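Local coordinates for fatty-acid-binding protein 1 (Arabidopsis thaliana, PDB 4DOO), which binds fatty acids, preferring saturated ones, through a chalcone-isomerase-like domain, and may take part in the metabolism of alpha-linolenic acid, at residues F12-S17 against G46-C51; D60-L65 against K74-D79; E82-M87 against P152-S157; T88-I93 against T145-K150; N113-F118 against S170-R175. All coordinates share one frame; numbering follows the deposited sequence.

How the contacts relate
Contacts 1, 3 and 4 all reach the antiparallel sheet of this chalcone-isomerase-like domain, whereas contacts 2 and 5 belong to the helices around it. Contact 4, nearest the middle of the chain, pairs two adjacent strands by backbone bonds, with a salt bridge on one face and aliphatic packing on the other. Contact 1 has one hydrogen bond, from a tyrosine hydroxyl, beside phenyl packing on a glycine. Contact 3 is a surface meeting without hydrogen bonds, and contact 4 is nested within the loop it closes. Contact 5 is mostly aliphatic, while contact 2, far from the centre, turns on a tyrosine-aspartate bond. His154 of contact 3 and His171 of contact 5 stack, joining the hairpin tip to helix 171-182.

Contact 1: F12-S17 against G46-C51; sequences FSFPAS and GVYADC
Tyr48 and Phe14 both set CG anti to their own carbonyl carbon, with chi1 at -62° and -68°, which sends the two rings across the gap between strands 39-50 and 13-18. In the sheet these strands are separated by strand 22-33, whose Arg22 and Leu24 pack on the tyrosine, so the phenol reaches past the intervening strand. The side chains of Tyr48 and Pro15 cross at about a right angle, and Tyr48 OH donates to Pro15 O at 2.7 Å. The hydroxyl lies in the carbonyl plane, on a lone pair, at a C=O...O angle of 135°. Pro15 CD presses on the same oxygen, 3.2 Å from Tyr48 OH. Phe14 meets strand 39-50 at Gly46, two residues before the tyrosine: its CE1 lies 3.5 Å from Gly46 N, and a CB on Gly46 would clash with the phenyl ring. A phenylalanine at Tyr48 would probably leave Pro15 O without its hydroxyl mate and set the loop after strand residue Phe14 less firmly. Because Pro15 N has no hydrogen to offer, the carbonyl is the group through which this proline can fix a buried phenol.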
# COMPACT_ATOMS: atom_id res chain seq x y z
N PHE A 12 16.49 4.00 3.39
CA PHE A 12 15.72 4.61 2.30
C PHE A 12 14.84 5.75 2.79
O PHE A 12 14.26 5.68 3.87
CB PHE A 12 14.88 3.55 1.58
CG PHE A 12 15.69 2.56 0.79
CD1 PHE A 12 15.12 1.86 -0.27
CD2 PHE A 12 17.03 2.32 1.10
CE1 PHE A 12 15.87 0.96 -1.01
CE2 PHE A 12 17.79 1.41 0.36
CZ PHE A 12 17.21 0.73 -0.70
N SER A 13 14.76 6.80 1.98
CA SER A 13 13.99 7.99 2.34
C SER A 13 12.67 8.13 1.59
O SER A 13 12.57 7.80 0.40
CB SER A 13 14.85 9.23 2.10
OG SER A 13 14.14 10.42 2.41
N PHE A 14 11.66 8.63 2.29
CA PHE A 14 10.33 8.85 1.74
C PHE A 14 9.90 10.28 2.04
O PHE A 14 10.01 10.74 3.18
CB PHE A 14 9.31 7.90 2.36
CG PHE A 14 9.51 6.46 1.99
CD1 PHE A 14 8.82 5.90 0.92
CD2 PHE A 14 10.39 5.66 2.72
CE1 PHE A 14 9.01 4.56 0.58
CE2 PHE A 14 10.58 4.33 2.38
CZ PHE A 14 9.89 3.78 1.31
N PRO A 15 9.39 11.01 1.04
CA PRO A 15 8.95 12.38 1.28
C PRO A 15 7.76 12.41 2.24
O PRO A 15 6.91 11.51 2.21
CB PRO A 15 8.60 12.89 -0.11
CG PRO A 15 8.16 11.64 -0.83
CD PRO A 15 9.19 10.63 -0.37
N ALA A 16 7.70 13.43 3.08
CA ALA A 16 6.63 13.58 4.06
C ALA A 16 5.27 13.73 3.38
O ALA A 16 4.22 13.50 4.00
CB ALA A 16 6.91 14.78 4.96
N SER A 17 5.28 14.12 2.11
CA SER A 17 4.04 14.28 1.37
C SER A 17 4.32 14.26 -0.11
O SER A 17 5.47 14.43 -0.54
CB SER A 17 3.36 15.60 1.75
OG SER A 17 4.14 16.72 1.36
N GLY A 46 6.09 3.08 1.77
CA GLY A 46 5.53 4.20 2.49
C GLY A 46 4.08 4.31 2.07
O GLY A 46 3.78 4.24 0.87
N VAL A 47 3.18 4.46 3.03
CA VAL A 47 1.76 4.56 2.73
C VAL A 47 1.28 6.00 2.90
O VAL A 47 1.42 6.58 3.98
CB VAL A 47 0.93 3.65 3.66
CG1 VAL A 47 -0.54 3.71 3.27
CG2 VAL A 47 1.44 2.21 3.59
N TYR A 48 0.73 6.55 1.82
CA TYR A 48 0.23 7.93 1.78
C TYR A 48 -1.28 7.97 1.61
O TYR A 48 -1.86 7.13 0.93
CB TYR A 48 0.85 8.70 0.61
CG TYR A 48 2.34 8.85 0.65
CD1 TYR A 48 3.19 7.80 0.29
CD2 TYR A 48 2.92 10.07 1.02
CE1 TYR A 48 4.57 7.95 0.30
CE2 TYR A 48 4.30 10.23 1.04
CZ TYR A 48 5.12 9.17 0.67
OH TYR A 48 6.49 9.32 0.68
N ALA A 49 -1.92 8.97 2.22
CA ALA A 49 -3.37 9.14 2.11
C ALA A 49 -3.70 10.62 1.93
O ALA A 49 -3.08 11.48 2.55
CB ALA A 49 -4.06 8.59 3.36
N ASP A 50 -4.68 10.91 1.08
CA ASP A 50 -5.09 12.28 0.82
C ASP A 50 -5.76 12.84 2.07
O ASP A 50 -6.72 12.27 2.59
CB ASP A 50 -6.06 12.33 -0.36
CG ASP A 50 -6.57 13.73 -0.65
OD1 ASP A 50 -7.48 14.20 0.06
OD2 ASP A 50 -6.03 14.37 -1.58
N CYS A 51 -5.25 13.97 2.55
CA CYS A 51 -5.76 14.61 3.76
C CYS A 51 -7.24 14.94 3.74
O CYS A 51 -7.96 14.63 4.68
CB CYS A 51 -4.97 15.90 4.04
SG CYS A 51 -3.25 15.60 4.44

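Contact 2: D60-L65 against K74-D79; sequences DKYANL and KSFMDD
Tyr62 OH donates to Asp79 OD2 in a very short hydrogen bond of 2.5 Å, the carboxylate meeting the phenol at its edge with the two planes 62° apart. Ser75 OG sits 3.0 Å from the same Tyr62 OH, also near the ring plane. Phe76 turns an edge to the face of Tyr62 in a T-shaped pair, centroids 5.7 Å apart and planes at 86°, with Phe76 CD1 4.1 Å from Tyr62 CZ. The Lys61 stem crosses the acid at a slant, CD coming within 3.9 Å of Asp79 CG. One helical turn holds the acceptor in place: Asp79 N bonds to Ser75 O in the turn leading into helix 76-82. Tyr62 itself is where the chain leaves helix 51-61 and enters a type II turn ending at Leu65, and Ile70 of helix 67-71 packs on both aromatic rings. The buried phenol thus gives its proton to the carboxylate, and the nearby lysine, whose ammonium does not touch the acid, would probably help keep Asp79 ionised.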
# COMPACT_ATOMS: atom_id res chain seq x y z
N ASP A 60 -17.70 12.32 8.51
CA ASP A 60 -18.98 11.69 8.21
C ASP A 60 -19.31 10.48 9.06
O ASP A 60 -20.46 10.32 9.49
CB ASP A 60 -19.04 11.30 6.72
CG ASP A 60 -19.02 12.50 5.80
OD1 ASP A 60 -19.38 13.61 6.25
OD2 ASP A 60 -18.66 12.34 4.61
N LYS A 61 -18.33 9.62 9.32
CA LYS A 61 -18.57 8.42 10.12
C LYS A 61 -18.17 8.51 11.59
O LYS A 61 -18.62 7.70 12.40
CB LYS A 61 -17.87 7.22 9.49
CG LYS A 61 -18.59 6.65 8.28
CD LYS A 61 -17.91 5.39 7.77
CE LYS A 61 -18.74 4.73 6.70
NZ LYS A 61 -20.08 4.35 7.24
N TYR A 62 -17.32 9.47 11.92
CA TYR A 62 -16.84 9.64 13.29
C TYR A 62 -16.98 11.07 13.78
O TYR A 62 -16.10 11.59 14.46
CB TYR A 62 -15.38 9.20 13.38
CG TYR A 62 -15.16 7.76 13.01
CD1 TYR A 62 -15.05 7.37 11.67
CD2 TYR A 62 -15.13 6.76 13.99
CE1 TYR A 62 -14.91 6.02 11.32
CE2 TYR A 62 -14.99 5.42 13.65
CZ TYR A 62 -14.88 5.05 12.31
OH TYR A 62 -14.78 3.72 11.97
N ALA A 63 -18.10 11.71 13.46
CA ALA A 63 -18.33 13.09 13.86
C ALA A 63 -18.16 13.35 15.35
O ALA A 63 -18.61 12.56 16.20
CB ALA A 63 -19.72 13.54 13.41
N ASN A 64 -17.49 14.46 15.66
CA ASN A 64 -17.26 14.90 17.04
C ASN A 64 -16.52 13.94 17.95
O ASN A 64 -16.59 14.07 19.17
CB ASN A 64 -18.58 15.29 17.69
CG ASN A 64 -19.38 16.25 16.86
OD1 ASN A 64 -18.85 17.25 16.36
ND2 ASN A 64 -20.67 15.96 16.69
N LEU A 65 -15.81 12.97 17.38
CA LEU A 65 -15.08 12.02 18.21
C LEU A 65 -13.60 12.37 18.22
O LEU A 65 -13.06 12.80 17.20
CB LEU A 65 -15.27 10.59 17.70
CG LEU A 65 -16.72 10.10 17.61
CD1 LEU A 65 -16.74 8.71 16.99
CD2 LEU A 65 -17.34 10.09 18.99
N LYS A 74 -12.90 -0.59 16.36
CA LYS A 74 -12.43 -1.72 15.57
C LYS A 74 -12.78 -1.56 14.10
O LYS A 74 -12.11 -2.11 13.23
CB LYS A 74 -13.02 -3.03 16.11
CG LYS A 74 -12.45 -3.43 17.47
CD LYS A 74 -12.96 -4.79 17.92
CE LYS A 74 -12.27 -5.23 19.20
NZ LYS A 74 -12.72 -6.57 19.65
N SER A 75 -13.83 -0.80 13.82
CA SER A 75 -14.28 -0.58 12.45
C SER A 75 -13.46 0.44 11.65
O SER A 75 -13.57 0.49 10.42
CB SER A 75 -15.73 -0.10 12.47
OG SER A 75 -15.83 1.14 13.16
N PHE A 76 -12.64 1.23 12.33
CA PHE A 76 -11.85 2.28 11.67
C PHE A 76 -11.03 1.80 10.48
O PHE A 76 -11.12 2.37 9.39
CB PHE A 76 -10.94 2.98 12.68
CG PHE A 76 -10.22 4.18 12.12
CD1 PHE A 76 -10.92 5.19 11.46
CD2 PHE A 76 -8.85 4.33 12.30
CE1 PHE A 76 -10.26 6.32 10.98
CE2 PHE A 76 -8.18 5.46 11.83
CZ PHE A 76 -8.88 6.45 11.17
N MET A 77 -10.23 0.76 10.68
CA MET A 77 -9.39 0.23 9.62
C MET A 77 -10.18 -0.12 8.36
O MET A 77 -9.83 0.30 7.26
CB MET A 77 -8.61 -0.98 10.13
CG MET A 77 -7.71 -1.63 9.09
SD MET A 77 -6.62 -2.88 9.80
CE MET A 77 -7.75 -4.23 10.05
N ASP A 78 -11.26 -0.89 8.51
CA ASP A 78 -12.06 -1.27 7.35
C ASP A 78 -12.78 -0.07 6.73
O ASP A 78 -12.98 -0.02 5.52
CB ASP A 78 -13.08 -2.35 7.71
CG ASP A 78 -13.64 -3.06 6.49
OD1 ASP A 78 -12.93 -3.94 5.96
OD2 ASP A 78 -14.76 -2.73 6.05
N ASP A 79 -13.19 0.88 7.56
CA ASP A 79 -13.88 2.06 7.03
C ASP A 79 -12.94 2.86 6.13
O ASP A 79 -13.36 3.36 5.08
CB ASP A 79 -14.41 2.96 8.16
CG ASP A 79 -15.66 2.40 8.83
OD1 ASP A 79 -16.42 1.65 8.18
OD2 ASP A 79 -15.90 2.72 10.01

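Contact 3: E82-M87 against P152-S157; sequences EADIKM and PGHVLS
Lys86 and Pro152 bring the backbones closest, CA to CA 6.3 Å, where the chain after helix 76-82 makes an inverse gamma turn centred on Asp84 and passes the tip of the beta hairpin formed by strands 145-151 and 155-160. That tip carries a G1 beta bulge: His154 and Val155 both face Asp151, with Gly153 and His154 at positive phi. No hydrogen bond crosses the contact. The imidazole of His154 fits against the bend that follows the helix, its NE2 3.7 Å from Glu82 O near the ring plane and 3.8 Å from Ala83 O. Asp84, whose CG is anti to its backbone N (chi1 -175°), brings its carboxylate obliquely to this ring, so that OD1 comes within 3.9 Å of His154 CE1 and the planes differ by 22°. The same OD1 lies 3.6 Å from Gly153 N. Beyond the contact the imidazole stacks on His171, and Lys150 NZ bonds to Ala83 O. An alanine in place of His154 is likely to open a gap beside the Glu82-Asp84 bend and leave the His171 ring without its stacking mate. Lys86 keeps its ammonium for a salt bridge with Asp53 and gives the hairpin only its aliphatic stem, which bends at chi3 and chi4 as it crosses the proline ring, Lys86 CD resting 3.7 Å from Pro152 CG.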
# COMPACT_ATOMS: atom_id res chain seq x y z
N GLU A 82 -12.28 0.94 2.72
CA GLU A 82 -13.44 0.90 1.83
C GLU A 82 -13.87 2.27 1.31
O GLU A 82 -14.56 2.37 0.30
CB GLU A 82 -14.60 0.20 2.53
CG GLU A 82 -15.93 0.27 1.79
CD GLU A 82 -16.87 -0.86 2.15
OE1 GLU A 82 -16.84 -1.33 3.31
OE2 GLU A 82 -17.66 -1.28 1.28
N ALA A 83 -13.47 3.33 2.01
CA ALA A 83 -13.84 4.68 1.61
C ALA A 83 -13.14 5.12 0.32
O ALA A 83 -12.10 4.57 -0.05
CB ALA A 83 -13.52 5.64 2.73
N ASP A 84 -13.71 6.10 -0.35
CA ASP A 84 -13.11 6.60 -1.58
C ASP A 84 -12.04 7.60 -1.16
O ASP A 84 -12.25 8.81 -1.20
CB ASP A 84 -14.16 7.26 -2.47
CG ASP A 84 -13.60 7.69 -3.82
OD1 ASP A 84 -12.64 7.05 -4.29
OD2 ASP A 84 -14.14 8.64 -4.41
N ILE A 85 -10.91 7.07 -0.73
CA ILE A 85 -9.79 7.88 -0.29
C ILE A 85 -8.60 7.62 -1.21
O ILE A 85 -8.18 6.48 -1.39
CB ILE A 85 -9.39 7.51 1.17
CG1 ILE A 85 -10.50 7.94 2.13
CG2 ILE A 85 -8.06 8.16 1.54
CD1 ILE A 85 -10.31 7.47 3.57
N LYS A 86 -8.08 8.69 -1.80
CA LYS A 86 -6.93 8.59 -2.68
C LYS A 86 -5.72 8.23 -1.83
O LYS A 86 -5.46 8.85 -0.81
CB LYS A 86 -6.68 9.91 -3.41
CG LYS A 86 -7.74 10.23 -4.46
CD LYS A 86 -7.43 11.51 -5.22
CE LYS A 86 -7.49 12.74 -4.33
NZ LYS A 86 -8.84 12.92 -3.74
N MET A 87 -4.98 7.21 -2.27
CA MET A 87 -3.81 6.78 -1.54
C MET A 87 -2.68 6.40 -2.48
O MET A 87 -2.90 6.14 -3.67
CB MET A 87 -4.14 5.56 -0.67
CG MET A 87 -5.27 5.76 0.32
SD MET A 87 -5.41 4.30 1.35
CE MET A 87 -6.48 4.91 2.67
N PRO A 152 -9.27 8.30 -7.89
CA PRO A 152 -10.73 8.38 -7.71
C PRO A 152 -11.48 7.28 -8.46
O PRO A 152 -11.05 6.84 -9.54
CB PRO A 152 -11.06 9.78 -8.21
CG PRO A 152 -9.85 10.56 -7.83
CD PRO A 152 -8.71 9.62 -8.22
N GLY A 153 -12.60 6.84 -7.90
CA GLY A 153 -13.39 5.80 -8.53
C GLY A 153 -12.69 4.46 -8.43
O GLY A 153 -12.81 3.61 -9.32
N HIS A 154 -11.94 4.26 -7.35
CA HIS A 154 -11.21 3.02 -7.13
C HIS A 154 -10.50 2.50 -8.38
O HIS A 154 -10.70 1.37 -8.82
CB HIS A 154 -12.16 1.95 -6.57
CG HIS A 154 -12.72 2.30 -5.23
ND1 HIS A 154 -13.67 3.28 -5.05
CD2 HIS A 154 -12.42 1.83 -3.99
CE1 HIS A 154 -13.93 3.40 -3.76
NE2 HIS A 154 -13.19 2.53 -3.10
N VAL A 155 -9.66 3.36 -8.96
CA VAL A 155 -8.87 3.01 -10.13
C VAL A 155 -7.44 2.81 -9.65
O VAL A 155 -6.86 3.71 -9.05
CB VAL A 155 -8.89 4.13 -11.19
CG1 VAL A 155 -7.89 3.81 -12.30
CG2 VAL A 155 -10.29 4.27 -11.77
N LEU A 156 -6.88 1.63 -9.91
CA LEU A 156 -5.51 1.35 -9.49
C LEU A 156 -4.52 1.71 -10.59
O LEU A 156 -4.56 1.15 -11.68
CB LEU A 156 -5.34 -0.14 -9.17
CG LEU A 156 -3.91 -0.51 -8.78
CD1 LEU A 156 -3.70 -0.21 -7.31
CD2 LEU A 156 -3.65 -1.97 -9.08
N SER A 157 -3.63 2.66 -10.30
CA SER A 157 -2.63 3.07 -11.27
C SER A 157 -1.23 2.72 -10.78
O SER A 157 -0.95 2.80 -9.58
CB SER A 157 -2.72 4.57 -11.53
OG SER A 157 -3.98 4.90 -12.10

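Contact 4: T88-I93 against T145-K150; sequences TIRLQI and TIDLTK
Arg90 starts its run along Asp147 at CB, 3.2 Å from Asp147 OD1. Its CG stays close to that oxygen, at 3.3 Å from Asp147 OD1, and also meets the methyl of Thr145, with Arg90 CG to Thr145 CG2 at 3.9 Å; CD passes the same methyl. A bend at chi3 (-64°) then turns the guanidinium side-on to the acid. Arg90 NE donates to Asp147 OD1 at 3.0 Å, and Arg90 NH2 to Asp147 OD2 at 3.1 Å, each on a syn lone pair, in a salt bridge whose planes are only 11° apart. The two residues form a non-hydrogen-bonded pair of antiparallel strands 87-93 and 145-151, neighbouring inner strands of the domain's sheet. The flanking hydrogen-bonded pairs are Ile89 with Leu148 and Leu91 with Ile146; Ile89 N to Leu148 O is 2.7 Å, and Leu91 N to Ile146 O is likewise 2.7 Å. Their side chains lie on the other face, where Leu91 CD1 packs 3.8 Å from Leu148 CG under helix 171-182. Leu148 also touches the bound lauric acid, and Tyr43, another residue of that pocket, packs on Leu91.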
# COMPACT_ATOMS: atom_id res chain seq x y z
N THR A 88 -1.48 6.35 -1.93
CA THR A 88 -0.31 5.96 -2.70
C THR A 88 0.54 5.04 -1.84
O THR A 88 0.71 5.27 -0.64
CB THR A 88 0.58 7.17 -3.09
OG1 THR A 88 -0.12 8.01 -4.01
CG2 THR A 88 1.87 6.69 -3.76
N ILE A 89 1.03 3.96 -2.45
CA ILE A 89 1.92 3.03 -1.78
C ILE A 89 3.20 3.13 -2.60
O ILE A 89 3.23 2.73 -3.76
CB ILE A 89 1.42 1.56 -1.86
CG1 ILE A 89 0.05 1.42 -1.19
CG2 ILE A 89 2.44 0.64 -1.20
CD1 ILE A 89 0.05 1.81 0.28
N ARG A 90 4.24 3.70 -2.01
CA ARG A 90 5.51 3.82 -2.72
C ARG A 90 6.46 2.72 -2.26
O ARG A 90 6.75 2.60 -1.06
CB ARG A 90 6.15 5.19 -2.48
CG ARG A 90 7.59 5.27 -2.96
CD ARG A 90 8.08 6.71 -2.99
NE ARG A 90 7.32 7.50 -3.96
CZ ARG A 90 7.55 8.77 -4.24
NH1 ARG A 90 8.53 9.42 -3.62
NH2 ARG A 90 6.81 9.40 -5.14
N LEU A 91 6.92 1.91 -3.21
CA LEU A 91 7.84 0.83 -2.91
C LEU A 91 9.23 1.20 -3.41
O LEU A 91 9.36 1.77 -4.49
CB LEU A 91 7.43 -0.47 -3.62
CG LEU A 91 6.07 -1.12 -3.38
CD1 LEU A 91 4.98 -0.31 -4.05
CD2 LEU A 91 6.09 -2.54 -3.94
N GLN A 92 10.25 0.88 -2.62
CA GLN A 92 11.64 1.12 -3.01
C GLN A 92 12.36 -0.20 -2.78
O GLN A 92 12.49 -0.66 -1.64
CB GLN A 92 12.26 2.23 -2.16
CG GLN A 92 11.69 3.61 -2.47
CD GLN A 92 12.44 4.71 -1.75
OE1 GLN A 92 13.62 4.94 -1.99
NE2 GLN A 92 11.75 5.40 -0.85
N ILE A 93 12.82 -0.81 -3.87
CA ILE A 93 13.49 -2.10 -3.82
C ILE A 93 14.78 -2.10 -3.02
O ILE A 93 15.69 -1.32 -3.30
CB ILE A 93 13.78 -2.63 -5.26
CG1 ILE A 93 12.48 -2.64 -6.07
CG2 ILE A 93 14.36 -4.04 -5.20
CD1 ILE A 93 11.36 -3.46 -5.46
N THR A 145 11.96 2.38 -7.84
CA THR A 145 10.80 2.89 -7.12
C THR A 145 9.52 2.61 -7.90
O THR A 145 9.43 2.90 -9.09
CB THR A 145 10.89 4.43 -6.91
OG1 THR A 145 12.02 4.73 -6.08
CG2 THR A 145 9.63 4.95 -6.25
N ILE A 146 8.54 2.02 -7.22
CA ILE A 146 7.26 1.71 -7.84
C ILE A 146 6.18 2.41 -7.03
O ILE A 146 6.15 2.31 -5.80
CB ILE A 146 6.95 0.20 -7.84
CG1 ILE A 146 8.03 -0.57 -8.61
CG2 ILE A 146 5.58 -0.06 -8.45
CD1 ILE A 146 9.33 -0.73 -7.84
N ASP A 147 5.29 3.11 -7.72
CA ASP A 147 4.20 3.81 -7.06
C ASP A 147 2.85 3.20 -7.42
O ASP A 147 2.44 3.23 -8.59
CB ASP A 147 4.20 5.29 -7.44
CG ASP A 147 5.10 6.12 -6.56
OD1 ASP A 147 5.76 5.55 -5.66
OD2 ASP A 147 5.16 7.35 -6.76
N LEU A 148 2.17 2.65 -6.42
CA LEU A 148 0.85 2.07 -6.62
C LEU A 148 -0.12 3.11 -6.09
O LEU A 148 -0.05 3.48 -4.91
CB LEU A 148 0.69 0.77 -5.82
CG LEU A 148 1.75 -0.32 -5.96
CD1 LEU A 148 1.44 -1.45 -4.97
CD2 LEU A 148 1.77 -0.85 -7.38
N THR A 149 -1.02 3.60 -6.93
CA THR A 149 -1.95 4.61 -6.45
C THR A 149 -3.41 4.26 -6.63
O THR A 149 -3.81 3.64 -7.62
CB THR A 149 -1.69 5.98 -7.11
OG1 THR A 149 -1.94 5.89 -8.51
CG2 THR A 149 -0.25 6.41 -6.87
N LYS A 150 -4.21 4.65 -5.64
CA LYS A 150 -5.64 4.45 -5.67
C LYS A 150 -6.19 5.81 -6.10
O LYS A 150 -6.22 6.76 -5.32
CB LYS A 150 -6.16 4.09 -4.26
CG LYS A 150 -7.66 3.88 -4.18
CD LYS A 150 -8.09 3.51 -2.77
CE LYS A 150 -9.60 3.40 -2.65
NZ LYS A 150 -10.01 3.02 -1.27

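Contact 5: N113-F118 against S170-R175; sequences NRLKKF and SHLLCR
Helices 100-118 and 171-182, two of the helices that accompany the sheet of the chalcone-isomerase-like fold, meet here between the last turn of one and the first turn of the other. The axes of the two short segments cross at 125° and approach to 9.4 Å. Leu115 carries the buried side of the junction: its CD2 lies 3.7 Å from Leu172 CG, and the same methyl reaches the next residue, Leu115 CD2 to Leu173 CD1 being 4.3 Å. One branch of Leu172, CD1, rests 3.7 Å from Phe118 CB. Nearer the surface, Arg175 crosses Phe118 at about a right angle. With CG anti to the backbone N (chi1 -167°) its stem passes Phe118 CD1, and the bend at chi2 carries NH1 to 3.6 Å from Phe118 CE1, with the guanidinium and ring planes 70° apart. At 5.1 Å from Arg175 CZ to the ring centroid, any cation-pi attraction is weak, and the charge has its main partner in Asp78 of helix 76-82. The start of helix 171-182 is fixed by Ser170 at the N-cap, whose OG accepts from Leu173 N at 3.0 Å in a nearly straight bond. Leu126 of helix 124-131 packs on both Leu115 and Leu172, while Leu173 leans on Leu156 of strand 155-160, so the crossing sits between a third helix and the sheet.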
# COMPACT_ATOMS: atom_id res chain seq x y z
N ASN A 113 -4.04 -14.27 -3.21
CA ASN A 113 -4.59 -14.69 -1.92
C ASN A 113 -5.67 -13.72 -1.46
O ASN A 113 -6.72 -14.12 -0.96
CB ASN A 113 -3.46 -14.77 -0.87
CG ASN A 113 -3.97 -14.98 0.56
OD1 ASN A 113 -4.51 -14.06 1.19
ND2 ASN A 113 -3.80 -16.20 1.08
N ARG A 114 -5.42 -12.43 -1.66
CA ARG A 114 -6.37 -11.41 -1.25
C ARG A 114 -7.59 -11.31 -2.16
O ARG A 114 -8.71 -11.10 -1.68
CB ARG A 114 -5.67 -10.05 -1.14
CG ARG A 114 -4.68 -9.96 0.02
CD ARG A 114 -5.38 -10.19 1.36
NE ARG A 114 -4.52 -9.91 2.51
CZ ARG A 114 -3.50 -10.68 2.90
NH1 ARG A 114 -3.20 -11.79 2.24
NH2 ARG A 114 -2.79 -10.33 3.96
N LEU A 115 -7.39 -11.49 -3.46
CA LEU A 115 -8.50 -11.43 -4.41
C LEU A 115 -9.54 -12.51 -4.13
O LEU A 115 -10.74 -12.26 -4.22
CB LEU A 115 -7.98 -11.56 -5.84
CG LEU A 115 -7.24 -10.35 -6.41
CD1 LEU A 115 -6.74 -10.66 -7.81
CD2 LEU A 115 -8.17 -9.14 -6.41
N LYS A 116 -9.09 -13.72 -3.80
CA LYS A 116 -10.02 -14.81 -3.52
C LYS A 116 -10.64 -14.61 -2.14
O LYS A 116 -11.72 -15.13 -1.85
CB LYS A 116 -9.32 -16.16 -3.56
CG LYS A 116 -10.29 -17.32 -3.39
CD LYS A 116 -9.60 -18.62 -3.04
CE LYS A 116 -10.63 -19.72 -2.80
NZ LYS A 116 -10.02 -20.95 -2.24
N LYS A 117 -9.94 -13.87 -1.29
CA LYS A 117 -10.41 -13.60 0.06
C LYS A 117 -11.58 -12.62 0.04
O LYS A 117 -12.50 -12.73 0.84
CB LYS A 117 -9.28 -13.01 0.89
CG LYS A 117 -9.53 -13.01 2.39
CD LYS A 117 -8.84 -14.19 3.06
CE LYS A 117 -7.33 -14.09 2.94
NZ LYS A 117 -6.62 -15.18 3.67
N PHE A 118 -11.53 -11.67 -0.89
CA PHE A 118 -12.57 -10.65 -1.00
C PHE A 118 -13.50 -10.73 -2.20
O PHE A 118 -14.59 -10.17 -2.18
CB PHE A 118 -11.91 -9.27 -0.99
CG PHE A 118 -11.16 -8.95 0.28
CD1 PHE A 118 -10.07 -8.10 0.25
CD2 PHE A 118 -11.57 -9.49 1.50
CE1 PHE A 118 -9.37 -7.79 1.42
CE2 PHE A 118 -10.88 -9.18 2.67
CZ PHE A 118 -9.79 -8.33 2.64
N SER A 170 -10.91 -1.22 -10.66
CA SER A 170 -11.47 -2.36 -9.93
C SER A 170 -11.44 -2.10 -8.43
O SER A 170 -10.37 -1.98 -7.83
CB SER A 170 -10.68 -3.63 -10.25
OG SER A 170 -11.02 -4.70 -9.38
N HIS A 171 -12.62 -2.02 -7.83
CA HIS A 171 -12.74 -1.80 -6.40
C HIS A 171 -12.09 -2.99 -5.70
O HIS A 171 -11.39 -2.83 -4.69
CB HIS A 171 -14.22 -1.70 -6.02
CG HIS A 171 -14.45 -1.27 -4.61
ND1 HIS A 171 -14.03 -2.00 -3.52
CD2 HIS A 171 -15.08 -0.18 -4.10
CE1 HIS A 171 -14.38 -1.39 -2.41
NE2 HIS A 171 -15.03 -0.28 -2.73
N LEU A 172 -12.32 -4.18 -6.24
CA LEU A 172 -11.76 -5.40 -5.67
C LEU A 172 -10.23 -5.40 -5.64
O LEU A 172 -9.62 -5.69 -4.61
CB LEU A 172 -12.26 -6.62 -6.46
CG LEU A 172 -11.69 -7.97 -6.05
CD1 LEU A 172 -12.00 -8.24 -4.58
CD2 LEU A 172 -12.28 -9.06 -6.93
N LEU A 173 -9.62 -5.08 -6.77
CA LEU A 173 -8.16 -5.04 -6.85
C LEU A 173 -7.57 -4.00 -5.90
O LEU A 173 -6.60 -4.28 -5.20
CB LEU A 173 -7.71 -4.74 -8.28
CG LEU A 173 -6.20 -4.78 -8.52
CD1 LEU A 173 -5.64 -6.15 -8.15
CD2 LEU A 173 -5.91 -4.48 -9.99
N CYS A 174 -8.16 -2.81 -5.87
CA CYS A 174 -7.67 -1.76 -4.98
C CYS A 174 -7.69 -2.23 -3.54
O CYS A 174 -6.70 -2.09 -2.81
CB CYS A 174 -8.51 -0.49 -5.12
SG CYS A 174 -8.21 0.44 -6.62
N ARG A 175 -8.82 -2.79 -3.13
CA ARG A 175 -9.01 -3.28 -1.78
C ARG A 175 -8.00 -4.38 -1.44
O ARG A 175 -7.39 -4.37 -0.37
CB ARG A 175 -10.42 -3.84 -1.63
CG ARG A 175 -10.85 -4.11 -0.22
CD ARG A 175 -10.99 -2.82 0.55
NE ARG A 175 -11.83 -2.99 1.73
CZ ARG A 175 -11.56 -3.83 2.73
NH1 ARG A 175 -10.46 -4.57 2.70
NH2 ARG A 175 -12.39 -3.93 3.74